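Local coordinates for protein P47 (Clostridium botulinum, PDB 6EKT) that resembles tubular lipid-binding proteins and may belong to a progenitor toxin complex that protects botulinum neurotoxin in the host gut, at residues Q309-N314 and Q339-F344; L240-K245 and Q249-S254. All blocks are in the same frame, centred on the assembly; numbering follows the deposited sequence.

How the interactions relate
Interaction 2 comes first along the chain, where strand 238-242 of a six-stranded antiparallel sheet leads into helix 244-252; interaction 1 follows in the curled sheet that takes in strands 297-311, 315-326 and 329-347. Their centres lie about 14 Å apart and they meet directly: L310 CB packs 3.5 Å from E244 OE2, and V252 rests on M308 of the same strand, 297-311. Interaction 1 in turn touches strand 421-426, an edge strand of the sheet that holds 238-242. The two contacts therefore lie on a junction between two sheets, with helix 244-252 packed against strand 297-311, in this elongated protein resembling the TULIP superfamily.

Interaction 1: residues Q309-N314 and Q339-F344; sequences QLFEGN and QSINKF
N314 and F344 are joined by a backbone bond, F344 N to N314 O at 2.9 Å, with an N-H...O angle of 164° and the donor nearly in line with the carbonyl. N314 O also lies 3.4 Å from F344 CB. Water 1 closes a second link: it accepts from N314 ND2 (3.0 Å) and donates to F344 O (2.7 Å). With CG held between its own backbone N and carbonyl carbon (chi1 69°), the N314 amide crosses K343 obliquely, placing ND2 3.9 Å from K343 CG. Farther along, the F311 ring meets I341 through CD2 and CG2, 3.9 Å apart, neither flat on nor edge on. E312 folds back so that its CG lies 3.7 Å above the centre of one face of the F311 ring, while OE1 forms a salt bridge with K315. K317, on the strand that runs between the two segments, makes a cation-pi contact with F311.

E312-N314 is the turn of the hairpin between strands 297-311 and 315-326. The N314-F344 bond extends the antiparallel ladder between strands 315-326 and 329-347, where backbone pairs N342 with L316 and S340 with I318 follow. Direct and water-mediated bonds thus pin the turn to strand 329-347, whereas F311 and I341 form a small apolar bridge at the surface, bordered by lysine and glutamate side chains.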
loop_
_atom_site.group_PDB
_atom_site.type_symbol
_atom_site.label_atom_id
_atom_site.label_comp_id
_atom_site.label_asym_id
_atom_site.label_seq_id
_atom_site.Cartn_x
_atom_site.Cartn_y
_atom_site.Cartn_z
ATOM N N GLN A 309 -1.570 19.766 7.452
ATOM C CA GLN A 309 -2.294 18.508 7.578
ATOM C C GLN A 309 -3.072 18.224 6.300
ATOM O O GLN A 309 -3.323 19.124 5.496
ATOM C CB GLN A 309 -3.193 18.510 8.821
ATOM C CG GLN A 309 -4.359 19.484 8.794
ATOM C CD GLN A 309 -5.104 19.553 10.117
ATOM O OE1 GLN A 309 -4.539 19.910 11.142
ATOM N NE2 GLN A 309 -6.389 19.215 10.094
ATOM N N LEU A 310 -3.455 16.965 6.124
ATOM C CA LEU A 310 -4.309 16.577 5.000
ATOM C C LEU A 310 -5.670 17.255 5.108
ATOM O O LEU A 310 -6.175 17.450 6.205
ATOM C CB LEU A 310 -4.489 15.045 4.984
ATOM C CG LEU A 310 -3.487 14.182 4.204
ATOM C CD1 LEU A 310 -3.678 14.384 2.707
ATOM C CD2 LEU A 310 -2.033 14.431 4.610
ATOM N N PHE A 311 -6.254 17.609 3.972
ATOM C CA PHE A 311 -7.532 18.318 3.931
ATOM C C PHE A 311 -8.286 17.824 2.706
ATOM O O PHE A 311 -7.721 17.772 1.608
ATOM C CB PHE A 311 -7.297 19.833 3.860
ATOM C CG PHE A 311 -8.555 20.660 3.675
ATOM C CD1 PHE A 311 -9.498 20.770 4.693
ATOM C CD2 PHE A 311 -8.776 21.361 2.472
ATOM C CE1 PHE A 311 -10.653 21.539 4.514
ATOM C CE2 PHE A 311 -9.918 22.137 2.296
ATOM C CZ PHE A 311 -10.858 22.222 3.316
ATOM N N GLU A 312 -9.560 17.467 2.900
ATOM C CA GLU A 312 -10.401 16.868 1.843
ATOM C C GLU A 312 -9.754 15.675 1.129
ATOM O O GLU A 312 -10.051 15.391 -0.047
ATOM C CB GLU A 312 -10.896 17.929 0.840
ATOM C CG GLU A 312 -11.754 19.001 1.494
ATOM C CD GLU A 312 -12.142 20.157 0.573
ATOM O OE1 GLU A 312 -11.500 20.377 -0.470
ATOM O OE2 GLU A 312 -13.120 20.849 0.901
ATOM N N GLY A 313 -8.891 14.969 1.858
ATOM C CA GLY A 313 -8.261 13.748 1.386
ATOM C C GLY A 313 -7.093 13.972 0.439
ATOM O O GLY A 313 -6.096 13.264 0.500
ATOM N N ASN A 314 -7.207 14.954 -0.447
ATOM C CA ASN A 314 -6.226 15.081 -1.542
ATOM C C ASN A 314 -5.467 16.422 -1.523
ATOM O O ASN A 314 -4.830 16.778 -2.504
ATOM C CB ASN A 314 -6.920 14.896 -2.909
ATOM C CG ASN A 314 -7.869 16.041 -3.257
ATOM O OD1 ASN A 314 -8.515 16.630 -2.374
ATOM N ND2 ASN A 314 -7.974 16.361 -4.558
ATOM N N GLN A 339 -2.863 31.226 5.314
ATOM C CA GLN A 339 -3.563 29.951 5.199
ATOM C C GLN A 339 -3.644 29.538 3.722
ATOM O O GLN A 339 -4.301 30.222 2.931
ATOM C CB GLN A 339 -4.964 30.071 5.813
ATOM C CG GLN A 339 -4.990 30.550 7.265
ATOM C CD GLN A 339 -5.061 32.058 7.408
ATOM O OE1 GLN A 339 -5.609 32.758 6.551
ATOM N NE2 GLN A 339 -4.516 32.572 8.506
ATOM N N SER A 340 -2.987 28.424 3.373
ATOM C CA SER A 340 -2.873 27.953 1.994
ATOM C C SER A 340 -3.464 26.555 1.883
ATOM O O SER A 340 -3.303 25.731 2.793
ATOM C CB SER A 340 -1.398 27.893 1.621
ATOM O OG SER A 340 -1.202 27.524 0.273
ATOM N N ILE A 341 -4.150 26.302 0.782
ATOM C CA ILE A 341 -4.661 24.962 0.466
ATOM C C ILE A 341 -3.990 24.505 -0.817
ATOM O O ILE A 341 -4.116 25.161 -1.854
ATOM C CB ILE A 341 -6.206 24.955 0.339
ATOM C CG1 ILE A 341 -6.833 25.429 1.657
ATOM C CG2 ILE A 341 -6.708 23.557 -0.045
ATOM C CD1 ILE A 341 -8.250 25.972 1.542
ATOM N N ASN A 342 -3.279 23.382 -0.745
ATOM C CA ASN A 342 -2.409 22.951 -1.838
ATOM C C ASN A 342 -2.792 21.554 -2.310
ATOM O O ASN A 342 -2.581 20.565 -1.580
ATOM C CB ASN A 342 -0.954 22.985 -1.397
ATOM C CG ASN A 342 -0.498 24.392 -1.011
ATOM O OD1 ASN A 342 -0.809 24.870 0.081
ATOM N ND2 ASN A 342 0.183 25.079 -1.933
ATOM N N LYS A 343 -3.346 21.494 -3.526
ATOM C CA LYS A 343 -3.923 20.257 -4.066
ATOM C C LYS A 343 -2.852 19.343 -4.643
ATOM O O LYS A 343 -2.009 19.783 -5.428
ATOM C CB LYS A 343 -4.971 20.575 -5.142
ATOM C CG LYS A 343 -5.722 19.343 -5.662
ATOM C CD LYS A 343 -6.216 19.511 -7.089
ATOM C CE LYS A 343 -7.570 20.190 -7.142
ATOM N NZ LYS A 343 -7.912 20.522 -8.558
ATOM N N PHE A 344 -2.926 18.050 -4.299
ATOM C CA PHE A 344 -2.081 17.048 -4.948
ATOM C C PHE A 344 -2.490 16.865 -6.415
ATOM O O PHE A 344 -3.681 16.836 -6.728
ATOM C CB PHE A 344 -2.143 15.681 -4.209
ATOM C CG PHE A 344 -1.303 14.605 -4.879
ATOM C CD1 PHE A 344 0.102 14.637 -4.800
ATOM C CD2 PHE A 344 -1.899 13.599 -5.640
ATOM C CE1 PHE A 344 0.876 13.665 -5.438
ATOM C CE2 PHE A 344 -1.124 12.629 -6.282
ATOM C CZ PHE A 344 0.265 12.670 -6.190
HETATM O O HOH W 1 -5.704 15.195 -6.131
#

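Interaction 2: residues L240-K245 and Q249-S254; sequences LLISEK and QNMVLS
Q249 N donates to K245 O at 2.9 Å, the i to i+4 bond of helix 244-252. The N-H...O angle is 156°, and the donor lies somewhat out of the carbonyl plane. Q249 CB follows close on the same oxygen, 3.4 Å from K245 O. From there the Q249 chain swings away: CG stands opposite the backbone N (chi1 177°) and chi2 (63°) turns the amide off this bond. The K245 side chain likewise leaves the helix, and its NZ is hydrogen-bonded to S273 OG.

The second touch is apolar. I242, the last residue of strand 238-242, brings CD1 within 4.3 Å of M251 SD, a loose van der Waals approach. The M251 side chain is buried, packing also on F403 and L406 of helix 403-409 and on F430, the residue whose backbone pairs with I242 in the sheet.

S243 makes the corner between strand and helix: it is the N-cap, and its OG accepts from L246 N, satisfying an amide of the first turn. Farther along, the helix widens to a pi-type turn at 249-252. Taken together this is a strand followed at once by an N-capped helix, whose 249-252 turn sets M251 against I242 at the strand end, so that the helix packs on the sheet it has just left.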
loop_
_atom_site.group_PDB
_atom_site.type_symbol
_atom_site.label_atom_id
_atom_site.label_comp_id
_atom_site.label_asym_id
_atom_site.label_seq_id
_atom_site.Cartn_x
_atom_site.Cartn_y
_atom_site.Cartn_z
ATOM N N LEU A 240 -0.772 -0.558 -4.262
ATOM C CA LEU A 240 -0.426 -0.500 -2.865
ATOM C C LEU A 240 -0.956 0.781 -2.252
ATOM O O LEU A 240 -1.144 1.779 -2.949
ATOM C CB LEU A 240 1.080 -0.690 -2.639
ATOM C CG LEU A 240 2.145 0.316 -3.067
ATOM C CD1 LEU A 240 2.060 1.563 -2.221
ATOM C CD2 LEU A 240 3.525 -0.280 -2.864
ATOM N N LEU A 241 -1.198 0.720 -0.953
ATOM C CA LEU A 241 -1.725 1.830 -0.200
ATOM C C LEU A 241 -0.835 2.071 0.998
ATOM O O LEU A 241 -0.585 1.170 1.801
ATOM C CB LEU A 241 -3.169 1.543 0.250
ATOM C CG LEU A 241 -3.909 2.666 0.985
ATOM C CD1 LEU A 241 -4.049 3.901 0.095
ATOM C CD2 LEU A 241 -5.289 2.164 1.453
ATOM N N ILE A 242 -0.364 3.306 1.110
ATOM C CA ILE A 242 0.480 3.741 2.227
ATOM C C ILE A 242 -0.348 4.616 3.172
ATOM O O ILE A 242 -1.059 5.507 2.708
ATOM C CB ILE A 242 1.688 4.528 1.671
ATOM C CG1 ILE A 242 2.549 3.604 0.804
ATOM C CG2 ILE A 242 2.562 5.109 2.780
ATOM C CD1 ILE A 242 3.313 4.336 -0.287
ATOM N N SER A 243 -0.205 4.411 4.485
ATOM C CA SER A 243 -0.954 5.181 5.481
ATOM C C SER A 243 -0.631 6.690 5.375
ATOM O O SER A 243 0.440 7.088 4.885
ATOM C CB SER A 243 -0.645 4.713 6.908
ATOM O OG SER A 243 0.676 5.108 7.301
ATOM N N GLU A 244 -1.596 7.507 5.783
ATOM C CA GLU A 244 -1.378 8.958 5.851
ATOM C C GLU A 244 -0.074 9.299 6.580
ATOM O O GLU A 244 0.701 10.146 6.104
ATOM C CB GLU A 244 -2.550 9.637 6.553
ATOM C CG GLU A 244 -2.343 11.146 6.699
ATOM C CD GLU A 244 -3.409 11.767 7.577
ATOM O OE1 GLU A 244 -3.248 11.760 8.800
ATOM O OE2 GLU A 244 -4.401 12.265 7.033
ATOM N N LYS A 245 0.159 8.661 7.728
ATOM C CA LYS A 245 1.323 8.965 8.567
ATOM C C LYS A 245 2.642 8.615 7.871
ATOM O O LYS A 245 3.593 9.421 7.870
ATOM C CB LYS A 245 1.184 8.288 9.944
ATOM C CG LYS A 245 2.383 8.389 10.871
ATOM C CD LYS A 245 1.923 8.021 12.266
ATOM C CE LYS A 245 3.014 7.362 13.074
ATOM N NZ LYS A 245 2.458 7.144 14.443
ATOM N N GLN A 249 5.596 11.243 6.733
ATOM C CA GLN A 249 6.919 11.051 7.292
ATOM C C GLN A 249 7.956 10.860 6.187
ATOM O O GLN A 249 9.022 11.496 6.220
ATOM C CB GLN A 249 6.934 9.854 8.259
ATOM C CG GLN A 249 8.303 9.517 8.860
ATOM C CD GLN A 249 8.869 10.631 9.729
ATOM O OE1 GLN A 249 8.161 11.220 10.549
ATOM N NE2 GLN A 249 10.157 10.895 9.573
ATOM N N ASN A 250 7.607 10.047 5.183
ATOM C CA ASN A 250 8.581 9.571 4.207
ATOM C C ASN A 250 8.495 10.125 2.810
ATOM O O ASN A 250 9.418 9.943 2.007
ATOM C CB ASN A 250 8.542 8.048 4.172
ATOM C CG ASN A 250 8.749 7.462 5.531
ATOM O OD1 ASN A 250 7.805 6.944 6.148
ATOM N ND2 ASN A 250 9.969 7.585 6.045
ATOM N N MET A 251 7.411 10.811 2.498
ATOM C CA MET A 251 7.315 11.438 1.189
ATOM C C MET A 251 7.171 12.965 1.255
ATOM O O MET A 251 7.730 13.695 0.417
ATOM C CB MET A 251 6.228 10.746 0.374
ATOM C CG MET A 251 6.680 9.323 0.100
ATOM S SD MET A 251 5.390 8.114 -0.019
ATOM C CE MET A 251 5.186 8.191 -1.786
ATOM N N VAL A 252 6.466 13.441 2.272
ATOM C CA VAL A 252 6.234 14.882 2.407
ATOM C C VAL A 252 7.324 15.596 3.220
ATOM O O VAL A 252 7.804 16.644 2.785
ATOM C CB VAL A 252 4.824 15.185 2.962
ATOM C CG1 VAL A 252 4.614 16.675 3.207
ATOM C CG2 VAL A 252 3.754 14.679 1.999
ATOM N N LEU A 253 7.694 15.048 4.382
ATOM C CA LEU A 253 8.583 15.750 5.331
ATOM C C LEU A 253 9.887 16.236 4.697
ATOM O O LEU A 253 10.307 17.349 4.972
ATOM C CB LEU A 253 8.879 14.906 6.596
ATOM C CG LEU A 253 9.489 15.616 7.827
ATOM C CD1 LEU A 253 8.479 16.591 8.443
ATOM C CD2 LEU A 253 9.972 14.625 8.878
ATOM N N SER A 254 10.493 15.425 3.830
ATOM C CA SER A 254 11.777 15.778 3.193
ATOM C C SER A 254 11.660 16.550 1.867
ATOM O O SER A 254 12.688 16.814 1.199
ATOM C CB SER A 254 12.630 14.526 2.985
ATOM O OG SER A 254 12.059 13.751 1.952
#